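PDB 2XC8: GENE 22 product from Bacillus phage spp1, which is of unknown function but resembles in fold a domain of the receptor-binding protein of lactococcal phage p2. Local coordinates for residues B[1-6]-B[110-115]; B[9-14]-B[93-98]; B[22-27]-B[46-51]; B[42-47]-B[71-76]; B[57-62]-B[98-103]. One frame throughout, in Å; residues are numbered along the deposited sequence.

Overall arrangement
The five contacts describe two sheets laid against each other, with no helix in the chain. Contacts 1 and 5 are strand pairings inside the five-stranded mixed sheet; their centres lie about 10 Å apart, and strand 109-117 bonds to strand 93-103 between them. Contact 3 is a pairing in the second, antiparallel sheet. Contacts 2 and 4 run between the sheets, their centres about 14 Å apart, and meet where W73 touches both L13 and P98. F46 belongs to contacts 3 and 4, whose centres are about 10 Å apart, and segments 93-98 and 98-103 of contacts 2 and 5 share P98. Contacts 2 and 3 lie on opposite sides of the chain's centre, about 20 Å apart between centres.

Contact 1. Residues B[1-6]-B[110-115]; sequences GIEIVN and EGTIFL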
# COMPACT_ATOMS: atom_id res chain seq x y z
N GLY B 1 -13.12 -2.09 1.42
CA GLY B 1 -12.04 -2.88 0.73
C GLY B 1 -10.96 -3.33 1.69
O GLY B 1 -11.21 -3.52 2.88
N ILE B 2 -9.75 -3.52 1.16
CA ILE B 2 -8.60 -3.85 1.99
C ILE B 2 -7.82 -2.59 2.34
O ILE B 2 -7.12 -2.00 1.51
CB ILE B 2 -7.69 -4.94 1.35
CG1 ILE B 2 -8.51 -6.21 1.07
CG2 ILE B 2 -6.52 -5.26 2.27
CD1 ILE B 2 -7.81 -7.24 0.20
N GLU B 3 -7.97 -2.18 3.60
CA GLU B 3 -7.37 -0.97 4.14
C GLU B 3 -5.88 -1.17 4.41
O GLU B 3 -5.42 -2.30 4.60
CB GLU B 3 -8.08 -0.59 5.44
CG GLU B 3 -7.94 0.88 5.85
CD GLU B 3 -8.27 1.12 7.31
OE1 GLU B 3 -8.49 0.15 8.06
OE2 GLU B 3 -8.31 2.31 7.72
N ILE B 4 -5.13 -0.07 4.41
CA ILE B 4 -3.71 -0.12 4.75
C ILE B 4 -3.44 0.62 6.06
O ILE B 4 -3.86 1.77 6.24
CB ILE B 4 -2.81 0.38 3.59
CG1 ILE B 4 -2.82 -0.66 2.47
CG2 ILE B 4 -1.39 0.68 4.08
CD1 ILE B 4 -1.96 -0.32 1.26
N VAL B 5 -2.75 -0.06 6.98
CA VAL B 5 -2.41 0.51 8.28
C VAL B 5 -0.89 0.58 8.46
O VAL B 5 -0.21 -0.43 8.62
CB VAL B 5 -3.09 -0.25 9.45
CG1 VAL B 5 -2.57 0.23 10.80
CG2 VAL B 5 -4.61 -0.06 9.39
N ASN B 6 -0.38 1.81 8.42
CA ASN B 6 1.03 2.10 8.68
C ASN B 6 1.26 2.27 10.18
O ASN B 6 0.52 3.00 10.84
CB ASN B 6 1.47 3.37 7.95
CG ASN B 6 1.37 3.25 6.43
OD1 ASN B 6 0.66 4.02 5.79
ND2 ASN B 6 2.09 2.29 5.87
N GLU B 110 -13.01 -7.48 2.53
CA GLU B 110 -12.94 -6.57 3.67
C GLU B 110 -11.82 -7.00 4.60
O GLU B 110 -11.81 -8.13 5.09
CB GLU B 110 -14.29 -6.51 4.40
CG GLU B 110 -14.32 -5.60 5.64
CD GLU B 110 -14.12 -4.12 5.32
OE1 GLU B 110 -13.79 -3.36 6.26
OE2 GLU B 110 -14.30 -3.71 4.15
N GLY B 111 -10.87 -6.10 4.84
CA GLY B 111 -9.75 -6.40 5.71
C GLY B 111 -8.67 -5.34 5.78
O GLY B 111 -8.90 -4.17 5.47
N THR B 112 -7.47 -5.76 6.18
CA THR B 112 -6.36 -4.85 6.44
C THR B 112 -4.97 -5.37 6.09
O THR B 112 -4.65 -6.54 6.30
CB THR B 112 -6.29 -4.49 7.95
OG1 THR B 112 -7.59 -4.13 8.43
CG2 THR B 112 -5.33 -3.33 8.19
N ILE B 113 -4.15 -4.47 5.54
CA ILE B 113 -2.76 -4.80 5.23
C ILE B 113 -1.99 -3.95 6.24
O ILE B 113 -2.08 -2.72 6.22
CB ILE B 113 -2.32 -4.49 3.78
CG1 ILE B 113 -2.88 -5.53 2.81
CG2 ILE B 113 -0.79 -4.43 3.67
CD1 ILE B 113 -2.82 -5.13 1.34
N PHE B 114 -1.25 -4.61 7.13
CA PHE B 114 -0.44 -3.92 8.13
C PHE B 114 0.99 -3.72 7.61
O PHE B 114 1.70 -4.69 7.35
CB PHE B 114 -0.43 -4.69 9.45
CG PHE B 114 -1.75 -4.69 10.18
CD1 PHE B 114 -2.06 -3.68 11.08
CD2 PHE B 114 -2.67 -5.71 9.97
CE1 PHE B 114 -3.28 -3.67 11.76
CE2 PHE B 114 -3.90 -5.71 10.64
CZ PHE B 114 -4.20 -4.69 11.53
N LEU B 115 1.39 -2.46 7.46
CA LEU B 115 2.73 -2.12 6.98
C LEU B 115 3.56 -1.51 8.10
O LEU B 115 3.34 -0.37 8.51
CB LEU B 115 2.66 -1.17 5.78
CG LEU B 115 2.02 -1.65 4.47
CD1 LEU B 115 2.03 -0.53 3.45
CD2 LEU B 115 2.72 -2.88 3.91
O HOH W 1 -15.57 -4.25 1.96
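I2 to N6 pair in order with G111 to L115 as parallel strands, the axes of these short segments 27° apart and 4.3 Å from each other at the closest point. The alternation of backbone bonds supports this assignment, since E3 and V5 each bond to the neighbouring residues on both sides of their partner. E3 O takes I113 N at 2.7 Å, and V5 N gives a nearly straight bond (173°) to I113 O. Toward the chain start the grip weakens: G111 N reaches G1 O at 3.3 Å from above the carbonyl plane, and the terminal amine G1 N forms a salt bridge with E110 OE2 at 3.4 Å, with a weak hydrogen bond. A bend at chi2 (65°) folds the E110 carboxylate back to it, and a water donates to the same oxygen.

On the face carrying the isoleucines, I2 CG2 meets I113 CG1 at 3.7 Å, while I4 CG2 slants against L115 CD1. N6 lies alongside L115, its ND2 3.5 Å from L115 CB. On the other face V5 CG2 touches T112 CG2 at 3.6 Å and V5 CB approaches F114 CD1 at 3.9 Å; T112 CG2 also sits above one face of that ring. I113 and L115 pack on I17, and I4 N bonds to E16 of another subunit. The arrangement is the one parallel pairing among the strands of this chain's mixed sheet.

Contact 2. Residues B[9-14]-B[93-98]; sequences AVWYLT and RLIMYP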
# COMPACT_ATOMS: atom_id res chain seq x y z
N ALA B 9 7.12 0.62 14.56
CA ALA B 9 7.40 -0.46 15.50
C ALA B 9 8.89 -0.81 15.53
O ALA B 9 9.62 -0.49 14.59
CB ALA B 9 6.57 -1.70 15.16
N VAL B 10 9.32 -1.46 16.61
CA VAL B 10 10.69 -1.96 16.74
C VAL B 10 10.96 -3.00 15.65
O VAL B 10 11.96 -2.92 14.94
CB VAL B 10 10.95 -2.56 18.15
CG1 VAL B 10 12.38 -3.09 18.26
CG2 VAL B 10 10.69 -1.52 19.24
N TRP B 11 10.04 -3.96 15.53
CA TRP B 11 10.08 -4.95 14.46
C TRP B 11 9.32 -4.41 13.24
O TRP B 11 8.12 -4.17 13.31
CB TRP B 11 9.46 -6.27 14.91
CG TRP B 11 10.28 -7.03 15.90
CD1 TRP B 11 10.24 -6.91 17.26
CD2 TRP B 11 11.27 -8.03 15.61
NE1 TRP B 11 11.14 -7.78 17.84
CE2 TRP B 11 11.78 -8.47 16.85
CE3 TRP B 11 11.76 -8.59 14.43
CZ2 TRP B 11 12.77 -9.46 16.94
CZ3 TRP B 11 12.75 -9.57 14.52
CH2 TRP B 11 13.24 -9.99 15.77
N TYR B 12 10.04 -4.22 12.14
CA TYR B 12 9.43 -3.74 10.91
C TYR B 12 9.90 -4.50 9.67
O TYR B 12 11.01 -5.04 9.63
CB TYR B 12 9.62 -2.22 10.74
CG TYR B 12 11.06 -1.75 10.61
CD1 TYR B 12 11.62 -1.52 9.35
CD2 TYR B 12 11.84 -1.49 11.74
CE1 TYR B 12 12.93 -1.07 9.22
CE2 TYR B 12 13.15 -1.04 11.62
CZ TYR B 12 13.69 -0.83 10.36
OH TYR B 12 14.99 -0.39 10.23
N LEU B 13 9.02 -4.53 8.66
CA LEU B 13 9.25 -5.30 7.44
C LEU B 13 9.27 -4.38 6.22
O LEU B 13 8.35 -3.59 6.01
CB LEU B 13 8.15 -6.36 7.30
CG LEU B 13 8.20 -7.37 6.15
CD1 LEU B 13 9.38 -8.32 6.28
CD2 LEU B 13 6.90 -8.15 6.08
N THR B 14 10.34 -4.49 5.43
CA THR B 14 10.52 -3.64 4.25
C THR B 14 9.88 -4.25 2.99
O THR B 14 9.91 -3.64 1.92
CB THR B 14 12.02 -3.34 3.98
OG1 THR B 14 12.73 -4.57 3.79
CG2 THR B 14 12.63 -2.56 5.14
N ARG B 93 8.35 -18.22 17.13
CA ARG B 93 7.95 -16.91 17.56
C ARG B 93 7.21 -16.14 16.48
O ARG B 93 7.68 -15.89 15.44
CB ARG B 93 9.16 -16.12 18.03
CG ARG B 93 8.81 -14.81 18.64
CD ARG B 93 9.96 -13.94 19.01
NE ARG B 93 9.44 -12.62 19.27
CZ ARG B 93 10.17 -11.55 19.56
NH1 ARG B 93 11.47 -11.63 19.63
NH2 ARG B 93 9.57 -10.41 19.80
N LEU B 94 6.00 -15.76 16.81
CA LEU B 94 5.20 -14.98 15.90
C LEU B 94 5.63 -13.54 15.96
O LEU B 94 5.68 -12.94 16.99
CB LEU B 94 3.72 -15.14 16.14
CG LEU B 94 2.73 -14.32 15.33
CD1 LEU B 94 2.52 -14.77 13.95
CD2 LEU B 94 1.46 -14.36 16.03
N ILE B 95 5.95 -13.02 14.81
CA ILE B 95 6.51 -11.71 14.68
C ILE B 95 5.42 -10.75 14.32
O ILE B 95 5.25 -9.79 14.98
CB ILE B 95 7.66 -11.68 13.66
CG1 ILE B 95 8.80 -12.61 14.06
CG2 ILE B 95 8.16 -10.32 13.48
CD1 ILE B 95 9.46 -12.33 15.36
N MSE B 96 4.68 -11.02 13.26
CA MSE B 96 3.60 -10.16 12.84
C MSE B 96 2.47 -10.76 12.01
O MSE B 96 2.64 -11.76 11.38
CB MSE B 96 4.13 -8.95 12.10
CG MSE B 96 4.90 -9.26 10.87
SE MSE B 96 5.63 -7.84 9.90
CE MSE B 96 6.73 -7.08 11.17
N TYR B 97 1.31 -10.12 12.06
CA TYR B 97 0.17 -10.55 11.25
C TYR B 97 -0.07 -9.48 10.21
O TYR B 97 -0.94 -8.68 10.38
CB TYR B 97 -1.18 -10.74 11.96
CG TYR B 97 -1.19 -11.32 13.33
CD1 TYR B 97 -0.90 -10.54 14.42
CD2 TYR B 97 -1.58 -12.62 13.54
CE1 TYR B 97 -0.92 -11.05 15.67
CE2 TYR B 97 -1.63 -13.15 14.79
CZ TYR B 97 -1.29 -12.36 15.86
OH TYR B 97 -1.31 -12.84 17.14
N PRO B 98 0.67 -9.47 9.12
CA PRO B 98 0.52 -8.30 8.24
C PRO B 98 -0.72 -8.29 7.33
O PRO B 98 -1.07 -7.23 6.80
CB PRO B 98 1.80 -8.31 7.41
CG PRO B 98 2.23 -9.74 7.39
CD PRO B 98 1.78 -10.35 8.69
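L13 and M96, both buried, form the tight end of this contact: selenomethionine M96 places its SE 3.9 Å from L13 CB, and its bent end brings CE to 3.9 Å from W11 O. M96 reaches there with CG set between its backbone N and carbonyl carbon (chi1 60°), followed by a chain that turns only at chi3. Next along, I95 meets the indole at about a right angle, with CG2 at 4.1 Å from W11 CE3 and CD1 over one ring face. Consecutive residues I95 and M96 can both serve this interface because they form a classic beta bulge opposite L62.

The solvent end is looser. The extended chain of exposed R93 carries its guanidinium to the indole, but the planes are 76° apart and R93 NH2 stays 3.6 Å from W11 NE1, with no hydrogen bond. L31 packs on W11, I95 and M96 and so belongs to the same cluster. The backbones of strands 11-13 and 93-98 keep apart, the axes of these short segments 8.2 Å from each other at an angle of 51°. With no hydrogen bond across the two segments, cohesion between these strands of different sheets probably rests mainly on dispersion and the burial of apolar surface.

Contact 3. Residues B[22-27]-B[46-51]; sequences TGIEVS and FDLTPD
I24 and F46 lie side by side and point the same way, the isoleucine resting on a face of the phenyl ring. I24 CB stands 4.0 Å from the F46 ring centroid, 24° off its normal, a CH-pi contact displaced toward the rim at CZ and CE2. F46 holds CG between its backbone N and carbonyl carbon (chi1 61°), which swings the ring across to the neighbouring strand. L48 approaches I24 aslant, with its CD1 3.9 Å from I24 CG1.

The backbone pairing puts the I24 and F46 side chains on the same face. I24 and F46 are an antiparallel hydrogen-bonded pair, I24 N giving to F46 O at 2.9 Å and F46 N to I24 O at 3.1 Å. Beyond them G23 faces D47 as a non-hydrogen-bonded pair, and without a side chain it lets the CA atoms of G23 and D47 come to 4.1 Å. L48 N then bonds to T22 O at 2.9 Å before L48 turns the chain as the centre of an inverse gamma turn.

The pairing closes the open end of the hairpin of strands 23-33 and 37-47. K18 of strand 17-19 bonds to E25 on the hairpin's flank, while F46 packs on L60 and V99, and L48 on Y58, V101 and V103, of the facing sheet.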
# COMPACT_ATOMS: atom_id res chain seq x y z
N THR B 22 -6.36 -10.77 -8.10
CA THR B 22 -6.55 -12.18 -7.75
C THR B 22 -6.29 -12.46 -6.26
O THR B 22 -6.90 -13.37 -5.70
CB THR B 22 -5.67 -13.12 -8.61
OG1 THR B 22 -4.30 -12.71 -8.54
CG2 THR B 22 -6.13 -13.11 -10.06
N GLY B 23 -5.40 -11.70 -5.64
CA GLY B 23 -5.09 -11.90 -4.22
C GLY B 23 -4.11 -10.93 -3.59
O GLY B 23 -4.25 -9.72 -3.73
N ILE B 24 -3.14 -11.49 -2.87
CA ILE B 24 -2.15 -10.71 -2.13
C ILE B 24 -0.73 -11.06 -2.60
O ILE B 24 -0.40 -12.23 -2.77
CB ILE B 24 -2.27 -10.93 -0.59
CG1 ILE B 24 -3.64 -10.45 -0.07
CG2 ILE B 24 -1.12 -10.27 0.18
CD1 ILE B 24 -3.91 -8.95 -0.19
N GLU B 25 0.08 -10.02 -2.81
CA GLU B 25 1.48 -10.17 -3.17
C GLU B 25 2.38 -9.53 -2.13
O GLU B 25 2.25 -8.34 -1.84
CB GLU B 25 1.76 -9.55 -4.53
CG GLU B 25 1.91 -10.55 -5.67
CD GLU B 25 2.06 -9.87 -7.02
OE1 GLU B 25 2.81 -8.87 -7.12
OE2 GLU B 25 1.42 -10.34 -7.98
N VAL B 26 3.29 -10.32 -1.57
CA VAL B 26 4.31 -9.81 -0.67
C VAL B 26 5.66 -10.00 -1.36
O VAL B 26 6.02 -11.12 -1.73
CB VAL B 26 4.30 -10.52 0.71
CG1 VAL B 26 5.35 -9.92 1.64
CG2 VAL B 26 2.92 -10.45 1.35
N SER B 27 6.38 -8.90 -1.55
CA SER B 27 7.69 -8.95 -2.19
C SER B 27 8.74 -9.48 -1.22
O SER B 27 8.51 -9.56 -0.01
CB SER B 27 8.10 -7.56 -2.69
OG SER B 27 8.48 -6.71 -1.63
N PHE B 46 -0.67 -15.28 -2.42
CA PHE B 46 -1.82 -16.19 -2.35
C PHE B 46 -3.08 -15.56 -2.95
O PHE B 46 -3.26 -14.34 -2.90
CB PHE B 46 -2.07 -16.67 -0.91
CG PHE B 46 -2.38 -15.57 0.07
CD1 PHE B 46 -3.70 -15.24 0.36
CD2 PHE B 46 -1.36 -14.89 0.72
CE1 PHE B 46 -4.00 -14.23 1.28
CE2 PHE B 46 -1.65 -13.88 1.64
CZ PHE B 46 -2.97 -13.55 1.92
N ASP B 47 -3.93 -16.41 -3.52
CA ASP B 47 -5.21 -15.97 -4.06
C ASP B 47 -6.21 -15.71 -2.94
O ASP B 47 -6.24 -16.45 -1.95
CB ASP B 47 -5.79 -17.02 -5.02
CG ASP B 47 -4.90 -17.26 -6.23
OD1 ASP B 47 -4.25 -16.31 -6.71
OD2 ASP B 47 -4.87 -18.41 -6.72
N LEU B 48 -7.02 -14.67 -3.10
CA LEU B 48 -8.12 -14.40 -2.17
C LEU B 48 -9.38 -15.08 -2.70
O LEU B 48 -10.35 -14.42 -3.08
CB LEU B 48 -8.30 -12.89 -1.97
CG LEU B 48 -7.23 -12.18 -1.14
CD1 LEU B 48 -7.29 -10.68 -1.35
CD2 LEU B 48 -7.34 -12.52 0.35
N THR B 49 -9.33 -16.41 -2.73
CA THR B 49 -10.38 -17.24 -3.32
C THR B 49 -11.64 -17.24 -2.46
O THR B 49 -11.59 -17.58 -1.27
CB THR B 49 -9.88 -18.69 -3.52
OG1 THR B 49 -8.60 -18.68 -4.17
CG2 THR B 49 -10.87 -19.49 -4.37
N PRO B 50 -12.78 -16.85 -3.05
CA PRO B 50 -14.04 -16.91 -2.33
C PRO B 50 -14.62 -18.33 -2.33
O PRO B 50 -14.24 -19.16 -3.16
CB PRO B 50 -14.94 -15.96 -3.12
CG PRO B 50 -14.42 -16.01 -4.51
CD PRO B 50 -12.95 -16.33 -4.43
N ASP B 51 -15.53 -18.59 -1.40
CA ASP B 51 -16.28 -19.85 -1.37
C ASP B 51 -17.69 -19.57 -1.87
O ASP B 51 -18.20 -18.46 -1.72
CB ASP B 51 -16.32 -20.39 0.06
CG ASP B 51 -16.99 -21.75 0.16
OD1 ASP B 51 -16.41 -22.74 -0.33
OD2 ASP B 51 -18.10 -21.83 0.74

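Contact 4. Residues B[42-47]-B[71-76]; sequences EEVSFD and VSWSLC
W73 and L75 make a sheet-on-sheet contact, rising from strand 71-79, the outermost of the mixed sheet within this chain, to meet E42, V44 and F46 of the facing sheet. The evidence is in the spacing: the CA atoms of V44 and W73 stay 7.5 Å apart, the segments run in nearly the same direction, and side chains bridge the gap. V44 CG1 sits almost squarely over the five-membered ring of W73, 3.5 Å from its centroid and 5° off the normal. That methyl occupies the position between the backbone N and carbonyl carbon (chi1 70°), which aims it at the indole. At the ring edge W73 NE1 donates to E42 O at 2.9 Å, with the acceptor close to the ring plane.

F46 is treated in the same way by L75, whose CD1 stands 3.7 Å from the F46 ring centroid, over its centre. This is the face away from I24, so the phenyl is held between two aliphatic side chains. Another subunit continues the sheet in parallel beside S74 to C76, and its P128 packs on V44 and L75; C76 itself is disulfide-bonded to C86.

Two CH-pi contacts and one directional bond thus combine here, the bond satisfying the indole N-H and probably limiting rotation of the buried ring.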
# COMPACT_ATOMS: atom_id res chain seq x y z
N GLU B 42 11.53 -14.05 2.43
CA GLU B 42 11.16 -14.45 1.08
C GLU B 42 9.82 -13.92 0.59
O GLU B 42 8.94 -13.60 1.34
CB GLU B 42 11.27 -15.97 0.92
CG GLU B 42 10.20 -16.76 1.66
CD GLU B 42 10.52 -18.23 1.91
OE1 GLU B 42 10.49 -18.99 0.94
OE2 GLU B 42 10.78 -18.63 3.05
N GLU B 43 9.70 -13.74 -0.70
CA GLU B 43 8.46 -13.38 -1.29
C GLU B 43 7.36 -14.42 -0.99
O GLU B 43 7.63 -15.53 -0.70
CB GLU B 43 8.68 -13.08 -2.79
CG GLU B 43 8.41 -14.20 -3.73
CD GLU B 43 8.77 -13.94 -5.20
OE1 GLU B 43 9.59 -13.10 -5.54
OE2 GLU B 43 8.20 -14.62 -6.06
N VAL B 44 6.12 -14.01 -1.01
CA VAL B 44 4.99 -14.87 -0.81
C VAL B 44 3.77 -14.27 -1.45
O VAL B 44 3.59 -13.10 -1.43
CB VAL B 44 4.71 -15.18 0.69
CG1 VAL B 44 4.20 -14.00 1.42
CG2 VAL B 44 3.79 -16.30 0.84
N SER B 45 2.95 -15.09 -2.03
CA SER B 45 1.69 -14.66 -2.54
C SER B 45 0.58 -15.71 -2.44
O SER B 45 0.87 -16.87 -2.36
CB SER B 45 1.87 -14.05 -3.93
OG SER B 45 2.04 -15.00 -4.91
N PHE B 46 -0.67 -15.28 -2.42
CA PHE B 46 -1.82 -16.19 -2.35
C PHE B 46 -3.08 -15.56 -2.95
O PHE B 46 -3.26 -14.34 -2.90
CB PHE B 46 -2.07 -16.67 -0.91
CG PHE B 46 -2.38 -15.57 0.07
CD1 PHE B 46 -3.70 -15.24 0.36
CD2 PHE B 46 -1.36 -14.89 0.72
CE1 PHE B 46 -4.00 -14.23 1.28
CE2 PHE B 46 -1.65 -13.88 1.64
CZ PHE B 46 -2.97 -13.55 1.92
N ASP B 47 -3.93 -16.41 -3.52
CA ASP B 47 -5.21 -15.97 -4.06
C ASP B 47 -6.21 -15.71 -2.94
O ASP B 47 -6.24 -16.45 -1.95
CB ASP B 47 -5.79 -17.02 -5.02
CG ASP B 47 -4.90 -17.26 -6.23
OD1 ASP B 47 -4.25 -16.31 -6.71
OD2 ASP B 47 -4.87 -18.41 -6.72
N VAL B 71 13.19 -17.02 9.26
CA VAL B 71 11.91 -16.32 9.26
C VAL B 71 11.03 -16.86 8.13
O VAL B 71 11.45 -16.87 6.97
CB VAL B 71 12.09 -14.79 9.13
CG1 VAL B 71 10.76 -14.07 9.31
CG2 VAL B 71 13.10 -14.28 10.14
N SER B 72 9.83 -17.31 8.47
CA SER B 72 8.95 -17.98 7.50
C SER B 72 7.51 -17.45 7.48
O SER B 72 7.08 -16.76 8.40
CB SER B 72 8.94 -19.49 7.76
OG SER B 72 10.24 -20.04 7.64
N TRP B 73 6.79 -17.79 6.41
CA TRP B 73 5.39 -17.42 6.24
C TRP B 73 4.45 -18.60 6.50
O TRP B 73 4.77 -19.75 6.15
CB TRP B 73 5.12 -16.91 4.82
CG TRP B 73 5.78 -15.61 4.46
CD1 TRP B 73 6.83 -15.44 3.61
CD2 TRP B 73 5.40 -14.31 4.92
NE1 TRP B 73 7.15 -14.11 3.52
CE2 TRP B 73 6.29 -13.39 4.30
CE3 TRP B 73 4.42 -13.82 5.78
CZ2 TRP B 73 6.21 -12.01 4.53
CZ3 TRP B 73 4.34 -12.45 6.01
CH2 TRP B 73 5.24 -11.56 5.39
N SER B 74 3.31 -18.31 7.11
CA SER B 74 2.23 -19.27 7.28
C SER B 74 0.90 -18.61 6.93
O SER B 74 0.70 -17.43 7.22
CB SER B 74 2.18 -19.80 8.71
OG SER B 74 3.16 -20.80 8.92
N LEU B 75 0.01 -19.37 6.30
CA LEU B 75 -1.31 -18.86 5.96
C LEU B 75 -2.41 -19.73 6.56
O LEU B 75 -2.41 -20.95 6.39
CB LEU B 75 -1.49 -18.76 4.44
CG LEU B 75 -2.81 -18.23 3.87
CD1 LEU B 75 -2.90 -16.71 4.01
CD2 LEU B 75 -2.96 -18.64 2.42
N CYS B 76 -3.33 -19.09 7.26
CA CYS B 76 -4.52 -19.76 7.75
C CYS B 76 -5.74 -19.31 6.95
O CYS B 76 -5.92 -18.12 6.68
CB CYS B 76 -4.73 -19.51 9.24
SG CYS B 76 -6.13 -20.41 9.93

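Contact 5. Residues B[57-62]-B[98-103]; sequences EYMLYL and PVSVTV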
# COMPACT_ATOMS: atom_id res chain seq x y z
N GLU B 57 -12.06 -16.29 5.69
CA GLU B 57 -11.05 -15.47 6.38
C GLU B 57 -9.65 -15.93 6.01
O GLU B 57 -9.33 -17.12 6.14
CB GLU B 57 -11.24 -15.54 7.89
CG GLU B 57 -12.50 -14.87 8.41
CD GLU B 57 -12.63 -14.97 9.92
OE1 GLU B 57 -12.11 -15.94 10.52
OE2 GLU B 57 -13.27 -14.08 10.52
N TYR B 58 -8.82 -14.99 5.57
CA TYR B 58 -7.42 -15.27 5.26
C TYR B 58 -6.51 -14.59 6.26
O TYR B 58 -6.65 -13.39 6.53
CB TYR B 58 -7.08 -14.83 3.84
CG TYR B 58 -7.66 -15.71 2.77
CD1 TYR B 58 -6.98 -16.85 2.34
CD2 TYR B 58 -8.89 -15.42 2.18
CE1 TYR B 58 -7.51 -17.68 1.35
CE2 TYR B 58 -9.43 -16.23 1.20
CZ TYR B 58 -8.74 -17.36 0.79
OH TYR B 58 -9.26 -18.17 -0.19
N MSE B 59 -5.56 -15.35 6.79
CA MSE B 59 -4.62 -14.88 7.76
C MSE B 59 -3.19 -15.23 7.48
O MSE B 59 -2.82 -16.35 7.40
CB MSE B 59 -4.99 -15.42 9.11
CG MSE B 59 -5.06 -14.37 10.12
SE MSE B 59 -6.80 -13.73 10.50
CE MSE B 59 -6.95 -14.68 12.10
N LEU B 60 -2.37 -14.20 7.36
CA LEU B 60 -0.96 -14.41 7.04
C LEU B 60 -0.08 -14.14 8.26
O LEU B 60 -0.18 -13.09 8.89
CB LEU B 60 -0.56 -13.51 5.86
CG LEU B 60 0.85 -13.64 5.27
CD1 LEU B 60 1.05 -14.98 4.57
CD2 LEU B 60 1.12 -12.50 4.30
N TYR B 61 0.77 -15.11 8.58
CA TYR B 61 1.65 -15.03 9.74
C TYR B 61 3.12 -14.97 9.34
O TYR B 61 3.57 -15.71 8.47
CB TYR B 61 1.44 -16.22 10.68
CG TYR B 61 -0.01 -16.49 11.06
CD1 TYR B 61 -0.73 -15.58 11.83
CD2 TYR B 61 -0.64 -17.66 10.65
CE1 TYR B 61 -2.05 -15.83 12.19
CE2 TYR B 61 -1.97 -17.92 11.00
CZ TYR B 61 -2.66 -17.00 11.77
OH TYR B 61 -3.97 -17.25 12.11
N LEU B 62 3.87 -14.07 9.99
CA LEU B 62 5.32 -14.03 9.86
C LEU B 62 5.93 -14.45 11.19
O LEU B 62 5.79 -13.74 12.20
CB LEU B 62 5.80 -12.64 9.44
CG LEU B 62 7.28 -12.48 9.06
CD1 LEU B 62 7.58 -13.15 7.72
CD2 LEU B 62 7.67 -11.01 9.01
N PRO B 98 0.67 -9.47 9.12
CA PRO B 98 0.52 -8.30 8.24
C PRO B 98 -0.72 -8.29 7.33
O PRO B 98 -1.07 -7.23 6.80
CB PRO B 98 1.80 -8.31 7.41
CG PRO B 98 2.23 -9.74 7.39
CD PRO B 98 1.78 -10.35 8.69
N VAL B 99 -1.37 -9.43 7.14
CA VAL B 99 -2.57 -9.51 6.28
C VAL B 99 -3.72 -10.26 6.97
O VAL B 99 -3.54 -11.37 7.46
CB VAL B 99 -2.27 -10.14 4.89
CG1 VAL B 99 -3.52 -10.15 4.01
CG2 VAL B 99 -1.13 -9.41 4.18
N SER B 100 -4.89 -9.63 7.00
CA SER B 100 -6.11 -10.22 7.55
C SER B 100 -7.31 -9.77 6.72
O SER B 100 -7.74 -8.62 6.82
CB SER B 100 -6.28 -9.83 9.02
OG SER B 100 -7.47 -10.38 9.56
N VAL B 101 -7.84 -10.68 5.90
CA VAL B 101 -8.91 -10.34 4.95
C VAL B 101 -10.06 -11.34 4.96
O VAL B 101 -9.84 -12.56 4.98
CB VAL B 101 -8.35 -10.20 3.49
CG1 VAL B 101 -9.46 -9.80 2.51
CG2 VAL B 101 -7.21 -9.19 3.43
N THR B 102 -11.29 -10.82 4.95
CA THR B 102 -12.49 -11.62 4.77
C THR B 102 -12.99 -11.48 3.33
O THR B 102 -13.27 -10.37 2.87
CB THR B 102 -13.59 -11.23 5.78
OG1 THR B 102 -13.08 -11.33 7.12
CG2 THR B 102 -14.81 -12.14 5.64
N VAL B 103 -13.10 -12.61 2.64
CA VAL B 103 -13.56 -12.65 1.26
C VAL B 103 -14.96 -13.26 1.20
O VAL B 103 -15.16 -14.42 1.57
CB VAL B 103 -12.60 -13.44 0.34
CG1 VAL B 103 -13.03 -13.35 -1.12
CG2 VAL B 103 -11.17 -12.94 0.50
O HOH W 2 -14.38 -11.66 9.41
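P98 begins the pairing against L60 with its ring rather than an N-H, P98 CD lying 3.4 Å from L60 O. At V99 the side chains cross aslant, V99 CG2 reaching L60 CD2 at 3.8 Å, while the carbonyl accepts L60 N. S100 turns to the other face, where its hydroxyl OG lies 3.5 Å from SE of selenomethionine M59. At V101 the backbone bonds in both directions: with Y58 it forms an antiparallel hydrogen-bonded pair, in which Y58 N gives to V101 O at 2.7 Å (171°) and V101 N returns a bond to Y58 O at 3.0 Å. T102 lies alongside E57, and a water spans their polar ends, 2.9 Å from E57 OE2 and 2.7 Å from T102 OG1. At V103 the side chain comes back to the buried face and sets CG2 3.8 Å from Y58 CD2; the Y58 ring is anchored beyond the pair, its OH bonded to T49 O.

Strand 93-103 is the central strand of the five within the chain, flanked by 56-64 and 109-117. Strand 71-79 bonds to the far edge of 57-62 through M59 and Y61. L60 and V99 face the other sheet, where F46 packs on both, V26 on L60 and I24 on V99.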